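Local coordinates for flavoprotein (Thermotoga maritima, PDB 5V8S), which probably acts as an electron-transferring oxidoreductase, joining a di-iron domain of metallo-beta-lactamase type to a flavodoxin-like domain expected to bind FMN, at residues E19-F22 with Y28-R31; V157-L162 with T167-L172; K285-L290 with F295-Y300. The protein carries 1 engineered substitution. One frame throughout, in Å; residues are numbered along the deposited sequence.

Contact 1. Residues E19-F22 with Y28-R31; sequences ERIF and YVLR
R20 and Y28 lie side by side and point the same way, a cross-strand arginine-tyrosine pair at a non-hydrogen-bonded position where the two CA atoms are 4.2 Å apart. The arginine starts against one face of the ring: R20 CB stands 3.7 Å from Y28 CE2 in an off-centre CH-pi contact, with CG above the same ring toward its rim. With CG anti to the backbone N (chi1 -168°) the chain runs along the tyrosine, then bends at chi3, and the guanidinium ends nearly perpendicular to the ring (87°). It is therefore not stacked; its edge faces Y28 OH, with NH1 3.8 Å from that oxygen. The stronger polar partners lie nearby in the chain: R20 NE forms a salt bridge with D23, and Y28 OH is hydrogen-bonded to E26. Away from this pair, the end of I21 crosses V29, which shares its face with E19, at about a right angle, I21 CG2 resting 3.9 Å from V29 CG1.

The backbone frame is the hydrogen-bonded pair E19-V29, with E19 N to V29 O at 3.2 Å and V29 N to E19 O at 3.0 Å. E19 O also receives a CA-H...O contact from Y28 CA at 3.2 Å. Beyond it, I21 and F22 together face I27, a classic beta bulge.

This hairpin forms one border of the seven-stranded mixed sheet. Strand 16-22 is outermost within the chain, while strand 26-34 pairs on its far side with strand 50-59, and L30 packs against helix 74-82.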
loop_
_atom_site.group_PDB
_atom_site.type_symbol
_atom_site.label_atom_id
_atom_site.label_comp_id
_atom_site.label_asym_id
_atom_site.label_seq_id
_atom_site.Cartn_x
_atom_site.Cartn_y
_atom_site.Cartn_z
ATOM N N GLU A 19 -23.634 -11.935 -28.281
ATOM C CA GLU A 19 -23.448 -12.960 -29.301
ATOM C C GLU A 19 -24.116 -14.266 -28.897
ATOM O O GLU A 19 -24.094 -14.659 -27.727
ATOM C CB GLU A 19 -21.949 -13.179 -29.542
ATOM C CG GLU A 19 -21.627 -14.275 -30.543
ATOM C CD GLU A 19 -20.244 -14.126 -31.159
ATOM O OE1 GLU A 19 -19.808 -12.972 -31.378
ATOM O OE2 GLU A 19 -19.596 -15.165 -31.424
ATOM N N ARG A 20 -24.712 -14.944 -29.879
ATOM C CA ARG A 20 -25.204 -16.292 -29.644
ATOM C C ARG A 20 -23.998 -17.220 -29.638
ATOM O O ARG A 20 -23.219 -17.239 -30.598
ATOM C CB ARG A 20 -26.222 -16.698 -30.707
ATOM C CG ARG A 20 -26.961 -17.971 -30.305
ATOM C CD ARG A 20 -28.114 -18.301 -31.232
ATOM N NE ARG A 20 -27.672 -18.428 -32.604
ATOM C CZ ARG A 20 -27.886 -17.525 -33.554
ATOM N NH1 ARG A 20 -28.548 -16.400 -33.288
ATOM N NH2 ARG A 20 -27.434 -17.752 -34.778
ATOM N N ILE A 21 -23.803 -17.935 -28.538
ATOM C CA ILE A 21 -22.657 -18.820 -28.388
ATOM C C ILE A 21 -23.042 -20.297 -28.449
ATOM O O ILE A 21 -22.155 -21.140 -28.646
ATOM C CB ILE A 21 -21.846 -18.513 -27.109
ATOM C CG1 ILE A 21 -22.764 -18.455 -25.879
ATOM C CG2 ILE A 21 -21.062 -17.201 -27.276
ATOM C CD1 ILE A 21 -22.010 -18.447 -24.555
ATOM N N PHE A 22 -24.319 -20.638 -28.285
ATOM C CA PHE A 22 -24.803 -21.987 -28.522
ATOM C C PHE A 22 -26.140 -21.897 -29.232
ATOM O O PHE A 22 -26.917 -20.962 -29.005
ATOM C CB PHE A 22 -24.991 -22.777 -27.222
ATOM C CG PHE A 22 -23.706 -23.168 -26.573
ATOM C CD1 PHE A 22 -23.056 -24.323 -26.950
ATOM C CD2 PHE A 22 -23.147 -22.376 -25.587
ATOM C CE1 PHE A 22 -21.857 -24.681 -26.354
ATOM C CE2 PHE A 22 -21.953 -22.726 -24.990
ATOM C CZ PHE A 22 -21.311 -23.881 -25.368
ATOM N N TYR A 28 -27.027 -16.861 -25.312
ATOM C CA TYR A 28 -26.321 -15.629 -25.631
ATOM C C TYR A 28 -25.434 -15.249 -24.460
ATOM O O TYR A 28 -25.806 -15.443 -23.295
ATOM C CB TYR A 28 -27.298 -14.471 -25.865
ATOM C CG TYR A 28 -28.200 -14.686 -27.053
ATOM C CD1 TYR A 28 -29.321 -15.497 -26.952
ATOM C CD2 TYR A 28 -27.936 -14.081 -28.273
ATOM C CE1 TYR A 28 -30.146 -15.708 -28.032
ATOM C CE2 TYR A 28 -28.759 -14.293 -29.365
ATOM C CZ TYR A 28 -29.865 -15.103 -29.236
ATOM O OH TYR A 28 -30.690 -15.326 -30.315
ATOM N N VAL A 29 -24.274 -14.685 -24.771
ATOM C CA VAL A 29 -23.482 -13.957 -23.782
ATOM C C VAL A 29 -23.721 -12.470 -23.970
ATOM O O VAL A 29 -23.828 -11.975 -25.102
ATOM C CB VAL A 29 -21.972 -14.287 -23.861
ATOM C CG1 VAL A 29 -21.404 -13.902 -25.231
ATOM C CG2 VAL A 29 -21.200 -13.619 -22.713
ATOM N N LEU A 30 -23.789 -11.761 -22.846
ATOM C CA LEU A 30 -23.771 -10.302 -22.789
ATOM C C LEU A 30 -22.549 -9.943 -21.957
ATOM O O LEU A 30 -22.543 -10.159 -20.740
ATOM C CB LEU A 30 -25.032 -9.769 -22.115
ATOM C CG LEU A 30 -26.326 -10.082 -22.863
ATOM C CD1 LEU A 30 -27.473 -10.117 -21.909
ATOM C CD2 LEU A 30 -26.575 -9.045 -23.932
ATOM N N ARG A 31 -21.518 -9.409 -22.608
ATOM C CA ARG A 31 -20.235 -9.136 -21.967
ATOM C C ARG A 31 -19.925 -7.653 -22.097
ATOM O O ARG A 31 -20.002 -7.094 -23.198
ATOM C CB ARG A 31 -19.107 -9.967 -22.618
ATOM C CG ARG A 31 -17.689 -9.526 -22.247
ATOM C CD ARG A 31 -16.598 -10.427 -22.816
ATOM N NE ARG A 31 -15.377 -9.649 -23.039
ATOM C CZ ARG A 31 -14.298 -10.104 -23.665
ATOM N NH1 ARG A 31 -14.253 -11.359 -24.096
ATOM N NH2 ARG A 31 -13.259 -9.300 -23.868
#

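Contact 2. Residues V157-L162 with T167-L172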
loop_
_atom_site.group_PDB
_atom_site.type_symbol
_atom_site.label_atom_id
_atom_site.label_comp_id
_atom_site.label_asym_id
_atom_site.label_seq_id
_atom_site.Cartn_x
_atom_site.Cartn_y
_atom_site.Cartn_z
ATOM N N VAL A 157 -25.189 -26.761 -8.085
ATOM C CA VAL A 157 -24.146 -27.368 -7.279
ATOM C C VAL A 157 -23.546 -26.274 -6.404
ATOM O O VAL A 157 -22.971 -25.305 -6.919
ATOM C CB VAL A 157 -23.071 -28.002 -8.168
ATOM C CG1 VAL A 157 -21.964 -28.582 -7.317
ATOM C CG2 VAL A 157 -23.695 -29.059 -9.103
ATOM N N MET A 158 -23.662 -26.435 -5.092
ATOM C CA MET A 158 -23.077 -25.453 -4.183
ATOM C C MET A 158 -21.559 -25.593 -4.188
ATOM O O MET A 158 -21.024 -26.701 -4.081
ATOM C CB MET A 158 -23.606 -25.656 -2.763
ATOM C CG MET A 158 -25.120 -25.566 -2.614
ATOM S SD MET A 158 -25.883 -24.079 -3.283
ATOM C CE MET A 158 -26.709 -24.734 -4.736
ATOM N N THR A 159 -20.865 -24.475 -4.331
ATOM C CA THR A 159 -19.406 -24.448 -4.271
ATOM C C THR A 159 -19.009 -23.342 -3.303
ATOM O O THR A 159 -18.463 -22.305 -3.702
ATOM C CB THR A 159 -18.795 -24.255 -5.662
ATOM O OG1 THR A 159 -19.219 -23.002 -6.216
ATOM C CG2 THR A 159 -19.223 -25.401 -6.593
ATOM N N PRO A 160 -19.266 -23.541 -2.009
ATOM C CA PRO A 160 -19.108 -22.443 -1.044
ATOM C C PRO A 160 -17.674 -21.952 -0.941
ATOM O O PRO A 160 -16.714 -22.697 -1.139
ATOM C CB PRO A 160 -19.570 -23.062 0.279
ATOM C CG PRO A 160 -19.388 -24.543 0.094
ATOM C CD PRO A 160 -19.630 -24.813 -1.360
ATOM N N TRP A 161 -17.547 -20.661 -0.648
ATOM C CA TRP A 161 -16.266 -20.015 -0.372
ATOM C C TRP A 161 -15.382 -19.924 -1.608
ATOM O O TRP A 161 -14.155 -19.822 -1.494
ATOM C CB TRP A 161 -15.557 -20.653 0.823
ATOM C CG TRP A 161 -16.370 -20.484 2.076
ATOM C CD1 TRP A 161 -17.077 -21.446 2.754
ATOM C CD2 TRP A 161 -16.597 -19.255 2.778
ATOM N NE1 TRP A 161 -17.707 -20.889 3.847
ATOM C CE2 TRP A 161 -17.435 -19.548 3.879
ATOM C CE3 TRP A 161 -16.173 -17.938 2.582
ATOM C CZ2 TRP A 161 -17.842 -18.575 4.779
ATOM C CZ3 TRP A 161 -16.568 -16.970 3.493
ATOM C CH2 TRP A 161 -17.401 -17.293 4.570
ATOM N N LEU A 162 -16.018 -19.879 -2.782
ATOM C CA LEU A 162 -15.358 -19.536 -4.037
ATOM C C LEU A 162 -15.944 -18.255 -4.628
ATOM O O LEU A 162 -16.343 -18.243 -5.794
ATOM C CB LEU A 162 -15.482 -20.694 -5.034
ATOM C CG LEU A 162 -14.865 -22.011 -4.574
ATOM C CD1 LEU A 162 -15.024 -23.128 -5.621
ATOM C CD2 LEU A 162 -13.388 -21.815 -4.231
ATOM N N THR A 167 -21.790 -18.935 -3.010
ATOM C CA THR A 167 -21.427 -19.282 -4.376
ATOM C C THR A 167 -21.931 -20.664 -4.766
ATOM O O THR A 167 -21.824 -21.629 -4.006
ATOM C CB THR A 167 -19.913 -19.150 -4.581
ATOM O OG1 THR A 167 -19.191 -19.948 -3.640
ATOM C CG2 THR A 167 -19.509 -17.774 -4.342
ATOM N N MET A 168 -22.503 -20.736 -5.963
ATOM C CA MET A 168 -22.925 -21.984 -6.570
ATOM C C MET A 168 -22.626 -21.904 -8.060
ATOM O O MET A 168 -22.296 -20.846 -8.599
ATOM C CB MET A 168 -24.426 -22.223 -6.343
ATOM C CG MET A 168 -25.323 -21.242 -7.045
ATOM S SD MET A 168 -27.059 -21.741 -6.878
ATOM C CE MET A 168 -27.818 -20.605 -8.019
ATOM N N VAL A 169 -22.746 -23.042 -8.732
ATOM C CA VAL A 169 -22.620 -23.089 -10.179
ATOM C C VAL A 169 -23.863 -23.779 -10.724
ATOM O O VAL A 169 -24.487 -24.591 -10.038
ATOM C CB VAL A 169 -21.317 -23.790 -10.631
ATOM C CG1 VAL A 169 -20.084 -23.045 -10.121
ATOM C CG2 VAL A 169 -21.287 -25.212 -10.139
ATOM N N THR A 170 -24.239 -23.421 -11.951
ATOM C CA THR A 170 -25.430 -23.938 -12.614
ATOM C C THR A 170 -24.991 -24.805 -13.789
ATOM O O THR A 170 -24.229 -24.356 -14.649
ATOM C CB THR A 170 -26.304 -22.781 -13.107
ATOM O OG1 THR A 170 -26.766 -22.015 -11.989
ATOM C CG2 THR A 170 -27.520 -23.276 -13.877
ATOM N N TYR A 171 -25.464 -26.043 -13.811
ATOM C CA TYR A 171 -25.093 -27.035 -14.820
ATOM C C TYR A 171 -26.300 -27.324 -15.697
ATOM O O TYR A 171 -27.345 -27.729 -15.192
ATOM C CB TYR A 171 -24.659 -28.308 -14.111
ATOM C CG TYR A 171 -24.261 -29.444 -15.017
ATOM C CD1 TYR A 171 -23.001 -29.476 -15.586
ATOM C CD2 TYR A 171 -25.131 -30.503 -15.288
ATOM C CE1 TYR A 171 -22.606 -30.518 -16.402
ATOM C CE2 TYR A 171 -24.746 -31.549 -16.118
ATOM C CZ TYR A 171 -23.486 -31.554 -16.676
ATOM O OH TYR A 171 -23.094 -32.601 -17.491
ATOM N N LEU A 172 -26.152 -27.119 -17.001
ATOM C CA LEU A 172 -27.224 -27.302 -17.978
ATOM C C LEU A 172 -26.702 -28.216 -19.084
ATOM O O LEU A 172 -26.074 -27.736 -20.031
ATOM C CB LEU A 172 -27.622 -25.952 -18.553
ATOM C CG LEU A 172 -28.690 -26.009 -19.640
ATOM C CD1 LEU A 172 -29.992 -26.596 -19.116
ATOM C CD2 LEU A 172 -28.893 -24.624 -20.223
#
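T167 OG1 is gripped from several directions. It accepts a hydrogen bond from L162 N at 3.3 Å (N-H...O 155°); its hydroxyl also lies 2.5 Å from T159 O, too short to be taken at face value, and hydrogen-bonds with W164 O in the intervening loop. One proton cannot fully serve both carbonyls. A chi1 of 56° sets OG1 between the backbone N and the carbonyl carbon, within reach of the type II turn T159-L162, and leaves the methyl CG2 3.5 Å from L162 O.

The backbone answers in kind: T159 N donates to T167 O at 3.0 Å. Farther along, V157 and V169 form a hydrogen-bonded antiparallel pair, and V157 CB meets V169 CG2 at 3.9 Å. M158 and M168, on the other face, lie side by side; the bent chain of M158 brings CE to 3.7 Å from M168 SD. At the tip of the turn, W161 meets W363 of the second subunit edge-to-face.

T159 OG1, by contrast, is buried with no polar partner in the model. The chemistry implies a hairpin closed at its loop by the T167 hydroxyl together with the T159 N to T167 O bond. T167 also touches H97, a residue of the di-iron pocket, and the L162 N bond in particular probably helps to place the pocket residue that follows it, H163.

Contact 3. Residues K285-L290 with F295-Y300; sequences KAIDSL and FTPVVY
L290 and F295 close the tight end of this helix-strand contact, where both residues are buried. F295 N donates to L290 O at 3.0 Å (N-H...O 153°), and the same carbonyl oxygen lies at the edge of the phenyl ring, in its plane, 3.4 Å from F295 CD2. One oxygen thus meets both the amide and the ring rim of F295. Beside this link, L290 CD2 packs 3.8 Å from F295 CD2, the two side chains crossing at a slant, while L290 CB and the other branch, CD1, meet P297 CG (CB at 4.0 Å) as leucine and proline slide past each other in opposite directions.

The other end is less buried and rests on fewer atoms, though its one close touch is just as near. I287 and V299, both partly exposed, reach toward each other tip to tip. An extended chi2 of 162° carries I287 CD1 outward to the fork of the valine, 3.7 Å from V299 CG2 and only slightly farther from CG1. Between the two ends, I287 CG2 adds a more distant touch on P297 CG at 4.1 Å.

Helix 395-409 and strand 267-273 continue the apolar layer, I402 and V270 both touching L290. With helix and strand running roughly antiparallel (151°), the contact forms the second half of a beta-alpha-beta crossover, strand 267-273, helix 278-292, strand 296-302, the opening unit of the parallel sheet in a flavodoxin-like fold.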
loop_
_atom_site.group_PDB
_atom_site.type_symbol
_atom_site.label_atom_id
_atom_site.label_comp_id
_atom_site.label_asym_id
_atom_site.label_seq_id
_atom_site.Cartn_x
_atom_site.Cartn_y
_atom_site.Cartn_z
ATOM N N LYS A 285 23.491 -9.232 -5.550
ATOM C CA LYS A 285 24.400 -10.371 -5.491
ATOM C C LYS A 285 23.642 -11.689 -5.344
ATOM O O LYS A 285 24.044 -12.698 -5.921
ATOM C CB LYS A 285 25.420 -10.168 -4.369
ATOM C CG LYS A 285 26.336 -8.995 -4.643
ATOM C CD LYS A 285 27.163 -8.632 -3.428
ATOM C CE LYS A 285 28.209 -7.565 -3.765
ATOM N NZ LYS A 285 28.935 -7.103 -2.561
ATOM N N ALA A 286 22.553 -11.702 -4.568
ATOM C CA ALA A 286 21.743 -12.909 -4.426
ATOM C C ALA A 286 21.106 -13.296 -5.757
ATOM O O ALA A 286 21.049 -14.482 -6.113
ATOM C CB ALA A 286 20.675 -12.670 -3.353
ATOM N N ILE A 287 20.649 -12.299 -6.518
ATOM C CA ILE A 287 20.038 -12.554 -7.816
ATOM C C ILE A 287 21.073 -13.080 -8.804
ATOM O O ILE A 287 20.799 -14.014 -9.572
ATOM C CB ILE A 287 19.347 -11.269 -8.311
ATOM C CG1 ILE A 287 18.114 -10.985 -7.441
ATOM C CG2 ILE A 287 18.971 -11.386 -9.775
ATOM C CD1 ILE A 287 17.580 -9.546 -7.522
ATOM N N ASP A 288 22.278 -12.494 -8.810
ATOM C CA ASP A 288 23.338 -13.025 -9.672
ATOM C C ASP A 288 23.661 -14.468 -9.307
ATOM O O ASP A 288 23.881 -15.301 -10.189
ATOM C CB ASP A 288 24.601 -12.167 -9.578
ATOM C CG ASP A 288 24.436 -10.815 -10.232
ATOM O OD1 ASP A 288 23.480 -10.638 -11.020
ATOM O OD2 ASP A 288 25.277 -9.929 -9.964
ATOM N N SER A 289 23.711 -14.779 -8.005
ATOM C CA SER A 289 24.003 -16.142 -7.580
ATOM C C SER A 289 22.899 -17.103 -8.016
ATOM O O SER A 289 23.178 -18.216 -8.478
ATOM C CB SER A 289 24.167 -16.175 -6.067
ATOM O OG SER A 289 24.513 -17.463 -5.615
ATOM N N LEU A 290 21.635 -16.700 -7.860
ATOM C CA LEU A 290 20.530 -17.523 -8.344
ATOM C C LEU A 290 20.696 -17.836 -9.821
ATOM O O LEU A 290 20.520 -18.982 -10.248
ATOM C CB LEU A 290 19.198 -16.809 -8.125
ATOM C CG LEU A 290 18.676 -16.774 -6.702
ATOM C CD1 LEU A 290 17.587 -15.704 -6.616
ATOM C CD2 LEU A 290 18.150 -18.116 -6.244
ATOM N N PHE A 295 18.680 -20.719 -11.848
ATOM C CA PHE A 295 17.336 -20.224 -11.593
ATOM C C PHE A 295 17.030 -19.022 -12.483
ATOM O O PHE A 295 17.928 -18.349 -12.991
ATOM C CB PHE A 295 17.190 -19.803 -10.129
ATOM C CG PHE A 295 17.315 -20.930 -9.155
ATOM C CD1 PHE A 295 16.248 -21.775 -8.917
ATOM C CD2 PHE A 295 18.507 -21.153 -8.482
ATOM C CE1 PHE A 295 16.370 -22.842 -8.031
ATOM C CE2 PHE A 295 18.628 -22.205 -7.579
ATOM C CZ PHE A 295 17.554 -23.045 -7.353
ATOM N N THR A 296 15.733 -18.739 -12.640
ATOM C CA THR A 296 15.256 -17.575 -13.389
ATOM C C THR A 296 14.439 -16.707 -12.439
ATOM O O THR A 296 13.237 -16.964 -12.226
ATOM C CB THR A 296 14.421 -17.991 -14.600
ATOM O OG1 THR A 296 15.197 -18.838 -15.445
ATOM C CG2 THR A 296 14.013 -16.765 -15.411
ATOM N N PRO A 297 15.049 -15.700 -11.826
ATOM C CA PRO A 297 14.334 -14.903 -10.833
ATOM C C PRO A 297 13.333 -13.959 -11.462
ATOM O O PRO A 297 13.555 -13.407 -12.540
ATOM C CB PRO A 297 15.453 -14.095 -10.156
ATOM C CG PRO A 297 16.690 -14.771 -10.487
ATOM C CD PRO A 297 16.485 -15.376 -11.830
ATOM N N VAL A 298 12.233 -13.752 -10.736
ATOM C CA VAL A 298 11.304 -12.651 -10.962
ATOM C C VAL A 298 11.451 -11.728 -9.764
ATOM O O VAL A 298 11.389 -12.194 -8.627
ATOM C CB VAL A 298 9.860 -13.168 -11.079
ATOM C CG1 VAL A 298 8.909 -12.023 -11.289
ATOM C CG2 VAL A 298 9.757 -14.190 -12.222
ATOM N N VAL A 299 11.699 -10.447 -10.012
ATOM C CA VAL A 299 12.172 -9.526 -8.974
ATOM C C VAL A 299 11.183 -8.393 -8.766
ATOM O O VAL A 299 10.775 -7.721 -9.725
ATOM C CB VAL A 299 13.572 -8.974 -9.314
ATOM C CG1 VAL A 299 14.088 -8.074 -8.199
ATOM C CG2 VAL A 299 14.558 -10.128 -9.579
ATOM N N TYR A 300 10.834 -8.159 -7.503
ATOM C CA TYR A 300 9.965 -7.059 -7.108
ATOM C C TYR A 300 10.679 -6.226 -6.055
ATOM O O TYR A 300 10.965 -6.724 -4.964
ATOM C CB TYR A 300 8.642 -7.585 -6.560
ATOM C CG TYR A 300 7.811 -8.213 -7.641
ATOM C CD1 TYR A 300 7.159 -7.418 -8.569
ATOM C CD2 TYR A 300 7.689 -9.595 -7.749
ATOM C CE1 TYR A 300 6.384 -7.975 -9.568
ATOM C CE2 TYR A 300 6.929 -10.164 -8.769
ATOM C CZ TYR A 300 6.289 -9.353 -9.679
ATOM O OH TYR A 300 5.516 -9.910 -10.690
#

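Contacts 1 and 2 each join the two strands of an antiparallel hairpin, in separate mixed sheets of the di-iron half, their centres 21 Å apart; the centre of contact 3 lies more than 40 Å from either of theirs, in the flavodoxin-like half, where a helix is set on an edge strand. Place tracks chemistry. The surface hairpin of contact 1 wears a cation and a phenol whose polar ends find acids close by in the chain. Contact 2 is buried and near the metals, and relies on a hydroxyl and backbone groups around its loop. Contact 3, partly buried, is almost wholly aliphatic and aromatic, with one backbone bond spanning the loop between helix and strand.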